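PDB 5Y1Z: drebrin from Homo sapiens, which probably binds actin filaments through its N-terminal domain of the ADF/cofilin family. Local coordinates for residues L79-L84 and G113-V118. Numbering follows the deposited sequence.
Sequences LPKYVL and GVDVIV
V83 and V116 stand side by side where strand 81-88 pairs in parallel with strand 116-120, the outermost strand on this side of the ADF-homology sheet. V83 CG2 meets V116 CG1 at 3.8 Å, while V83 CG1 reaches V118 CG2. Beta-branched valines suit extended backbone, and here I131 of helix 128-134 covers V83 and V118. On the other face L84 and I117 lie alongside each other beneath helix 104-110; L84 CB rests 3.8 Å from V114 CG1, and chi1 of 178° carries CD2 to 4.1 Å from I117 CD1. In this packed half the backbone bonds run straight: L84 N to V116 O spans 2.9 Å at 171°, and L84 O receives V118 N.

Toward the solvent side the ladder gives way to a turn. Y82 O accepts both V116 N (3.0 Å) and D115 N. G113, with phi 98°, suits a bend where a side chain would strike the preceding carbonyl. K81 NZ stays 4.9 Å from D115 OD1, suggesting only a diffuse attraction. Backbone hydrogen bonds thus make the inner pairing while aliphatic side chains pack both its faces; at the more open end the D115 carboxylate takes over as acceptor, OD2 receiving Y82 N at 2.8 Å on its anti side.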
loop_
_atom_site.group_PDB
_atom_site.type_symbol
_atom_site.label_atom_id
_atom_site.label_comp_id
_atom_site.label_asym_id
_atom_site.label_seq_id
_atom_site.Cartn_x
_atom_site.Cartn_y
_atom_site.Cartn_z
ATOM N N LEU A 79 -11.415 25.792 17.647
ATOM C CA LEU A 79 -10.378 24.790 17.409
ATOM C C LEU A 79 -10.069 24.689 15.915
ATOM O O LEU A 79 -10.989 24.729 15.089
ATOM C CB LEU A 79 -10.816 23.424 17.938
ATOM C CG LEU A 79 -10.538 23.094 19.401
ATOM C CD1 LEU A 79 -10.966 21.661 19.689
ATOM C CD2 LEU A 79 -9.061 23.301 19.723
ATOM N N PRO A 80 -8.801 24.527 15.533
ATOM C CA PRO A 80 -8.433 24.524 14.106
ATOM C C PRO A 80 -8.786 23.235 13.377
ATOM O O PRO A 80 -8.738 22.140 13.937
ATOM C CB PRO A 80 -6.908 24.698 14.138
ATOM C CG PRO A 80 -6.499 24.101 15.464
ATOM C CD PRO A 80 -7.629 24.420 16.420
ATOM N N LYS A 81 -9.120 23.377 12.097
ATOM C CA LYS A 81 -9.319 22.231 11.215
ATOM C C LYS A 81 -8.164 22.117 10.224
ATOM O O LYS A 81 -7.405 23.069 10.009
ATOM C CB LYS A 81 -10.657 22.325 10.477
ATOM C CG LYS A 81 -11.741 23.009 11.285
ATOM C CD LYS A 81 -13.133 22.537 10.891
ATOM C CE LYS A 81 -13.579 21.320 11.675
ATOM N NZ LYS A 81 -14.563 20.535 10.878
ATOM N N TYR A 82 -8.014 20.937 9.620
ATOM C CA TYR A 82 -6.810 20.638 8.847
ATOM C C TYR A 82 -7.143 20.273 7.406
ATOM O O TYR A 82 -7.992 19.407 7.136
ATOM C CB TYR A 82 -5.995 19.553 9.528
ATOM C CG TYR A 82 -5.465 20.055 10.849
ATOM C CD1 TYR A 82 -4.368 20.894 10.900
ATOM C CD2 TYR A 82 -6.095 19.729 12.050
ATOM C CE1 TYR A 82 -3.888 21.364 12.109
ATOM C CE2 TYR A 82 -5.625 20.200 13.266
ATOM C CZ TYR A 82 -4.522 21.020 13.291
ATOM O OH TYR A 82 -4.036 21.504 14.494
ATOM N N VAL A 83 -6.492 20.978 6.489
ATOM C CA VAL A 83 -6.684 20.813 5.058
ATOM C C VAL A 83 -5.443 20.146 4.497
ATOM O O VAL A 83 -4.315 20.546 4.822
ATOM C CB VAL A 83 -6.919 22.164 4.366
ATOM C CG1 VAL A 83 -7.121 21.957 2.866
ATOM C CG2 VAL A 83 -8.085 22.880 5.002
ATOM N N LEU A 84 -5.644 19.141 3.659
ATOM C CA LEU A 84 -4.567 18.586 2.858
ATOM C C LEU A 84 -4.848 18.948 1.406
ATOM O O LEU A 84 -5.868 18.542 0.845
ATOM C CB LEU A 84 -4.463 17.072 3.041
ATOM C CG LEU A 84 -3.379 16.386 2.209
ATOM C CD1 LEU A 84 -2.045 16.802 2.778
ATOM C CD2 LEU A 84 -3.535 14.893 2.237
ATOM N N GLY A 113 -5.273 13.404 11.270
ATOM C CA GLY A 113 -6.148 14.513 11.562
ATOM C C GLY A 113 -6.521 15.380 10.382
ATOM O O GLY A 113 -6.961 16.515 10.592
ATOM N N VAL A 114 -6.349 14.896 9.154
ATOM C CA VAL A 114 -6.780 15.668 8.000
ATOM C C VAL A 114 -8.292 15.801 8.034
ATOM O O VAL A 114 -9.025 14.807 8.109
ATOM C CB VAL A 114 -6.314 14.999 6.702
ATOM C CG1 VAL A 114 -7.013 15.608 5.521
ATOM C CG2 VAL A 114 -4.817 15.149 6.556
ATOM N N ASP A 115 -8.771 17.031 7.969
ATOM C CA ASP A 115 -10.209 17.220 7.995
ATOM C C ASP A 115 -10.817 17.284 6.600
ATOM O O ASP A 115 -11.917 16.766 6.395
ATOM C CB ASP A 115 -10.560 18.481 8.797
ATOM C CG ASP A 115 -10.383 18.280 10.293
ATOM O OD1 ASP A 115 -10.887 17.263 10.811
ATOM O OD2 ASP A 115 -9.751 19.131 10.954
ATOM N N VAL A 116 -10.113 17.838 5.615
ATOM C CA VAL A 116 -10.635 17.833 4.249
ATOM C C VAL A 116 -9.470 17.740 3.280
ATOM O O VAL A 116 -8.391 18.284 3.531
ATOM C CB VAL A 116 -11.508 19.077 3.943
ATOM C CG1 VAL A 116 -10.698 20.331 4.046
ATOM C CG2 VAL A 116 -12.061 18.991 2.530
ATOM N N ILE A 117 -9.686 17.034 2.169
ATOM C CA ILE A 117 -8.693 16.932 1.111
ATOM C C ILE A 117 -9.200 17.719 -0.081
ATOM O O ILE A 117 -10.335 17.514 -0.527
ATOM C CB ILE A 117 -8.410 15.478 0.716
ATOM C CG1 ILE A 117 -7.844 14.721 1.906
ATOM C CG2 ILE A 117 -7.401 15.456 -0.430
ATOM C CD1 ILE A 117 -7.277 13.388 1.525
ATOM N N VAL A 118 -8.357 18.607 -0.598
ATOM C CA VAL A 118 -8.699 19.506 -1.695
ATOM C C VAL A 118 -7.751 19.238 -2.864
ATOM O O VAL A 118 -6.539 19.438 -2.739
ATOM C CB VAL A 118 -8.607 20.967 -1.234
ATOM C CG1 VAL A 118 -8.827 21.922 -2.376
ATOM C CG2 VAL A 118 -9.585 21.210 -0.107
#